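Local coordinates for protein phosphatidylinositol-specific phospholipase C (Listeria monocytogenes, PDB 2PLC) that is a bacterial member of the phosphatidylinositol-specific phospholipase C family, built on a TIM-barrel-type fold of parallel strands and surrounding helices, at residues Q228-L233 / M257-K262; T2-M7 / T90-K95. All coordinates share one frame; numbering follows the deposited sequence.

Interaction 1: residues Q228-L233 / M257-K262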
loop_
_atom_site.group_PDB
_atom_site.type_symbol
_atom_site.label_atom_id
_atom_site.label_comp_id
_atom_site.label_asym_id
_atom_site.label_seq_id
_atom_site.Cartn_x
_atom_site.Cartn_y
_atom_site.Cartn_z
ATOM N N GLN A 228 16.375 -0.421 11.505
ATOM C CA GLN A 228 17.217 0.734 11.802
ATOM C C GLN A 228 16.787 1.978 11.025
ATOM O O GLN A 228 16.682 3.059 11.601
ATOM C CB GLN A 228 18.680 0.417 11.526
ATOM C CG GLN A 228 19.262 -0.593 12.493
ATOM C CD GLN A 228 20.679 -0.965 12.138
ATOM O OE1 GLN A 228 20.930 -1.586 11.106
ATOM N NE2 GLN A 228 21.623 -0.572 12.985
ATOM N N TYR A 229 16.515 1.818 9.733
ATOM C CA TYR A 229 16.074 2.933 8.896
ATOM C C TYR A 229 14.783 3.552 9.424
ATOM O O TYR A 229 14.659 4.777 9.495
ATOM C CB TYR A 229 15.826 2.468 7.463
ATOM C CG TYR A 229 17.013 2.572 6.537
ATOM C CD1 TYR A 229 17.429 3.811 6.044
ATOM C CD2 TYR A 229 17.705 1.431 6.123
ATOM C CE1 TYR A 229 18.498 3.913 5.159
ATOM C CE2 TYR A 229 18.782 1.525 5.236
ATOM C CZ TYR A 229 19.169 2.771 4.759
ATOM O OH TYR A 229 20.229 2.877 3.881
ATOM N N ALA A 230 13.823 2.695 9.773
ATOM C CA ALA A 230 12.522 3.124 10.278
ATOM C C ALA A 230 12.644 3.888 11.585
ATOM O O ALA A 230 11.942 4.878 11.799
ATOM C CB ALA A 230 11.602 1.918 10.453
ATOM N N ALA A 231 13.541 3.427 12.452
ATOM C CA ALA A 231 13.772 4.074 13.739
ATOM C C ALA A 231 14.313 5.492 13.547
ATOM O O ALA A 231 14.037 6.385 14.347
ATOM C CB ALA A 231 14.730 3.252 14.569
ATOM N N ALA A 232 15.065 5.701 12.472
ATOM C CA ALA A 232 15.619 7.020 12.186
ATOM C C ALA A 232 14.640 7.913 11.436
ATOM O O ALA A 232 14.449 9.070 11.806
ATOM C CB ALA A 232 16.902 6.883 11.376
ATOM N N LEU A 233 13.971 7.333 10.439
ATOM C CA LEU A 233 13.054 8.049 9.560
ATOM C C LEU A 233 11.598 8.322 9.919
ATOM O O LEU A 233 11.108 9.428 9.667
ATOM C CB LEU A 233 13.105 7.419 8.171
ATOM C CG LEU A 233 14.432 7.612 7.443
ATOM C CD1 LEU A 233 14.583 6.616 6.313
ATOM C CD2 LEU A 233 14.518 9.034 6.943
ATOM N N MET A 257 5.489 2.819 4.934
ATOM C CA MET A 257 6.482 2.562 5.971
ATOM C C MET A 257 6.738 1.130 6.439
ATOM O O MET A 257 5.942 0.209 6.213
ATOM C CB MET A 257 6.096 3.366 7.221
ATOM C CG MET A 257 5.747 4.819 6.973
ATOM S SD MET A 257 4.847 5.547 8.336
ATOM C CE MET A 257 3.165 5.037 7.933
ATOM N N ASP A 258 7.879 0.983 7.110
ATOM C CA ASP A 258 8.304 -0.254 7.752
ATOM C C ASP A 258 8.122 0.103 9.223
ATOM O O ASP A 258 8.352 1.253 9.608
ATOM C CB ASP A 258 9.793 -0.525 7.540
ATOM C CG ASP A 258 10.104 -1.110 6.188
ATOM O OD1 ASP A 258 9.211 -1.721 5.563
ATOM O OD2 ASP A 258 11.270 -0.974 5.762
ATOM N N PHE A 259 7.668 -0.859 10.024
ATOM C CA PHE A 259 7.467 -0.674 11.462
ATOM C C PHE A 259 6.774 0.631 11.886
ATOM O O PHE A 259 7.283 1.363 12.736
ATOM C CB PHE A 259 8.812 -0.790 12.195
ATOM C CG PHE A 259 9.500 -2.108 12.005
ATOM C CD1 PHE A 259 9.095 -3.225 12.720
ATOM C CD2 PHE A 259 10.579 -2.224 11.139
ATOM C CE1 PHE A 259 9.759 -4.440 12.579
ATOM C CE2 PHE A 259 11.247 -3.427 10.990
ATOM C CZ PHE A 259 10.839 -4.542 11.712
ATOM N N PRO A 260 5.607 0.944 11.302
ATOM C CA PRO A 260 4.951 2.187 11.712
ATOM C C PRO A 260 4.324 2.070 13.090
ATOM O O PRO A 260 3.786 1.025 13.448
ATOM C CB PRO A 260 3.874 2.358 10.648
ATOM C CG PRO A 260 3.503 0.935 10.326
ATOM C CD PRO A 260 4.853 0.280 10.226
ATOM N N GLU A 261 4.426 3.138 13.873
ATOM C CA GLU A 261 3.830 3.171 15.203
ATOM C C GLU A 261 2.411 3.724 15.116
ATOM O O GLU A 261 2.090 4.491 14.206
ATOM C CB GLU A 261 4.670 4.027 16.143
ATOM C CG GLU A 261 6.034 3.440 16.410
ATOM C CD GLU A 261 6.789 4.202 17.467
ATOM O OE1 GLU A 261 7.272 5.320 17.168
ATOM O OE2 GLU A 261 6.896 3.681 18.599
ATOM N N LYS A 262 1.566 3.307 16.056
ATOM C CA LYS A 262 0.167 3.739 16.119
ATOM C C LYS A 262 0.051 5.261 16.068
ATOM O O LYS A 262 -0.849 5.803 15.428
ATOM C CB LYS A 262 -0.473 3.252 17.422
ATOM C CG LYS A 262 -0.409 1.754 17.680
ATOM C CD LYS A 262 -1.595 1.020 17.082
ATOM C CE LYS A 262 -1.715 -0.392 17.647
ATOM N NZ LYS A 262 -2.018 -0.388 19.108
#

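Interaction 2: residues T2-M7 / T90-K95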
loop_
_atom_site.group_PDB
_atom_site.type_symbol
_atom_site.label_atom_id
_atom_site.label_comp_id
_atom_site.label_asym_id
_atom_site.label_seq_id
_atom_site.Cartn_x
_atom_site.Cartn_y
_atom_site.Cartn_z
ATOM N N THR A 2 -12.236 7.229 15.000
ATOM C CA THR A 2 -11.469 5.999 15.158
ATOM C C THR A 2 -10.679 5.656 13.903
ATOM O O THR A 2 -11.155 5.844 12.780
ATOM C CB THR A 2 -12.379 4.799 15.488
ATOM O OG1 THR A 2 -13.412 4.695 14.498
ATOM C CG2 THR A 2 -12.998 4.954 16.869
ATOM N N THR A 3 -9.473 5.137 14.107
ATOM C CA THR A 3 -8.602 4.740 13.006
ATOM C C THR A 3 -9.222 3.571 12.246
ATOM O O THR A 3 -8.889 3.322 11.088
ATOM C CB THR A 3 -7.217 4.308 13.523
ATOM O OG1 THR A 3 -7.374 3.270 14.499
ATOM C CG2 THR A 3 -6.490 5.485 14.152
ATOM N N LYS A 4 -10.139 2.866 12.900
ATOM C CA LYS A 4 -10.807 1.718 12.294
ATOM C C LYS A 4 -11.773 2.119 11.171
ATOM O O LYS A 4 -12.030 1.334 10.256
ATOM C CB LYS A 4 -11.537 0.921 13.376
ATOM C CG LYS A 4 -12.081 -0.415 12.917
ATOM C CD LYS A 4 -12.543 -1.249 14.099
ATOM C CE LYS A 4 -13.691 -0.585 14.847
ATOM N NZ LYS A 4 -14.068 -1.354 16.067
ATOM N N GLN A 5 -12.284 3.349 11.232
ATOM C CA GLN A 5 -13.216 3.848 10.222
ATOM C C GLN A 5 -12.971 5.314 9.888
ATOM O O GLN A 5 -13.918 6.078 9.721
ATOM C CB GLN A 5 -14.661 3.683 10.705
ATOM C CG GLN A 5 -15.055 2.251 11.034
ATOM C CD GLN A 5 -16.531 2.100 11.333
ATOM O OE1 GLN A 5 -17.179 3.028 11.820
ATOM N NE2 GLN A 5 -17.077 0.923 11.034
ATOM N N TRP A 6 -11.704 5.700 9.752
ATOM C CA TRP A 6 -11.369 7.092 9.457
ATOM C C TRP A 6 -11.813 7.607 8.091
ATOM O O TRP A 6 -12.216 8.764 7.977
ATOM C CB TRP A 6 -9.875 7.365 9.673
ATOM C CG TRP A 6 -8.926 6.690 8.697
ATOM C CD1 TRP A 6 -8.393 5.432 8.800
ATOM C CD2 TRP A 6 -8.325 7.282 7.533
ATOM N NE1 TRP A 6 -7.490 5.212 7.783
ATOM C CE2 TRP A 6 -7.429 6.328 6.992
ATOM C CE3 TRP A 6 -8.452 8.527 6.899
ATOM C CZ2 TRP A 6 -6.665 6.582 5.849
ATOM C CZ3 TRP A 6 -7.693 8.779 5.764
ATOM C CH2 TRP A 6 -6.808 7.810 5.250
ATOM N N MET A 7 -11.771 6.757 7.066
ATOM C CA MET A 7 -12.171 7.174 5.719
ATOM C C MET A 7 -13.672 7.404 5.560
ATOM O O MET A 7 -14.098 8.157 4.686
ATOM C CB MET A 7 -11.697 6.167 4.666
ATOM C CG MET A 7 -10.189 6.008 4.595
ATOM S SD MET A 7 -9.698 4.938 3.257
ATOM C CE MET A 7 -8.798 6.054 2.230
ATOM N N THR A 90 -11.343 -8.660 2.992
ATOM C CA THR A 90 -12.774 -8.728 2.747
ATOM C C THR A 90 -13.608 -8.669 4.028
ATOM O O THR A 90 -14.621 -7.975 4.073
ATOM C CB THR A 90 -13.085 -9.978 1.931
ATOM O OG1 THR A 90 -12.611 -9.776 0.598
ATOM C CG2 THR A 90 -14.555 -10.256 1.899
ATOM N N GLN A 91 -13.175 -9.373 5.070
ATOM C CA GLN A 91 -13.893 -9.356 6.341
ATOM C C GLN A 91 -13.844 -7.966 6.963
ATOM O O GLN A 91 -14.806 -7.527 7.597
ATOM C CB GLN A 91 -13.315 -10.388 7.312
ATOM C CG GLN A 91 -13.729 -11.820 7.007
ATOM C CD GLN A 91 -15.241 -12.006 7.000
ATOM O OE1 GLN A 91 -15.895 -11.919 8.043
ATOM N NE2 GLN A 91 -15.803 -12.258 5.823
ATOM N N PHE A 92 -12.723 -7.273 6.773
ATOM C CA PHE A 92 -12.553 -5.929 7.310
ATOM C C PHE A 92 -13.474 -4.952 6.589
ATOM O O PHE A 92 -14.117 -4.113 7.219
ATOM C CB PHE A 92 -11.104 -5.467 7.163
ATOM C CG PHE A 92 -10.874 -4.062 7.632
ATOM C CD1 PHE A 92 -10.758 -3.782 8.986
ATOM C CD2 PHE A 92 -10.811 -3.011 6.723
ATOM C CE1 PHE A 92 -10.585 -2.478 9.432
ATOM C CE2 PHE A 92 -10.638 -1.697 7.159
ATOM C CZ PHE A 92 -10.527 -1.434 8.516
ATOM N N LEU A 93 -13.501 -5.045 5.262
ATOM C CA LEU A 93 -14.344 -4.177 4.443
ATOM C C LEU A 93 -15.830 -4.444 4.643
ATOM O O LEU A 93 -16.667 -3.587 4.347
ATOM C CB LEU A 93 -13.991 -4.336 2.969
ATOM C CG LEU A 93 -12.637 -3.759 2.580
ATOM C CD1 LEU A 93 -12.328 -4.093 1.138
ATOM C CD2 LEU A 93 -12.648 -2.257 2.812
ATOM N N LYS A 94 -16.150 -5.642 5.127
ATOM C CA LYS A 94 -17.527 -6.045 5.383
ATOM C C LYS A 94 -17.987 -5.417 6.695
ATOM O O LYS A 94 -19.123 -4.959 6.818
ATOM C CB LYS A 94 -17.611 -7.572 5.471
ATOM C CG LYS A 94 -19.017 -8.126 5.642
ATOM C CD LYS A 94 -19.023 -9.647 5.805
ATOM C CE LYS A 94 -18.529 -10.361 4.550
ATOM N NZ LYS A 94 -18.630 -11.849 4.666
ATOM N N LYS A 95 -17.073 -5.369 7.658
ATOM C CA LYS A 95 -17.337 -4.819 8.982
ATOM C C LYS A 95 -17.326 -3.280 8.965
ATOM O O LYS A 95 -18.092 -2.635 9.683
ATOM C CB LYS A 95 -16.285 -5.348 9.958
ATOM C CG LYS A 95 -16.753 -5.500 11.398
ATOM C CD LYS A 95 -15.665 -5.057 12.369
ATOM C CE LYS A 95 -14.326 -5.689 12.032
ATOM N NZ LYS A 95 -13.211 -4.732 12.284
#

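Interaction 1: residues Q228-L233 / M257-K262
A230 packs against D258 and F259 at a strand-to-helix turn of the TIM-barrel-type fold. Helix 226-246 carries A230. D258 and F259 lie in the loop that leaves strand 253-257 and leads into helix 262-269. The contact is small and has no hydrogen bond between the two segments. The A230 methyl points into the loop, and its CB lies 3.4 Å from the backbone O of D258. The same carbonyl accepts a hydrogen bond from N234 ND2, one turn further along the helix. The helix therefore meets this oxygen with both a methyl and an amide. The first side-chain bond of D258 also points toward the helix, and CB of A230 and CB of D258 are 4.2 Å apart. The polar end of D258 has another partner, because OD1 is hydrogen-bonded to H25 ND1. That bond ties the carboxylate to the residue that follows the neighbouring strand 20-24. F259 has the backbone of a left-handed helical residue (phi 45°, psi 52°), which bends the chain sharply after D258. Its CG lies anti to its own carbonyl carbon (chi1 -59°), and an edge of the ring, at CD2, faces the A230 methyl. R227, one turn before A230, makes a cation-pi contact with this ring. The A230 methyl sits near the ring plane instead, with A230 CB 4.3 Å from F259 CD2.

Interaction 2: residues T2-M7 / T90-K95
This is a loose side-chain contact on the flank of the fold, between the N-terminal segment 2-7 and the last turns of helix 82-95. K4 and Q5 meet F92 and K95, with no hydrogen bond from one segment to the other. F92 has CG anti to its backbone N (chi1 177°), and the ring reaches out toward the loop. Its CZ comes within 3.6 Å of K4 O, which approaches the ring obliquely. Y51 and L54 of helix 50-55 also touch this ring. The side chains of K4 and K95 cross at about a right angle, with K4 CD 4.0 Å from K95 NZ. Their ammonium nitrogens, K4 NZ and K95 NZ, stay 5.1 Å apart. K95 NZ is held by Y51 OH, and a weak, long ion pair with E55 may offset part of the like charge. The Q5 chain runs out extended beyond CG, and its NE2 is hydrogen-bonded to N96 OD1. N96 in turn donates through ND2 to F92 O, so it bridges Q5 and the helix end. Helix 82-95 belongs to the beta-alpha-beta crossover from strand 60-65 to the parallel strand 101-107, the repeating element of TIM-barrel-type folds.

Overall arrangement
Interactions 1 and 2 lie about 23 Å apart between centres. Their nearest atoms are about 6 Å apart and do not touch. They follow one another along the chain: both segments of interaction 2 come before those of interaction 1. Helix 262-269 links them: it starts at the end of segment 257-262, T3 of segment 2-7 touches K266 and I269 of it, and W6 touches I269. Each contact joins a helix to a loop, but in different parts of the fold. Interaction 1 sits at the end of strand 253-257 in the four-stranded parallel sheet. The helix of interaction 2 connects strands 60-65 and 101-107 of the mixed sheet.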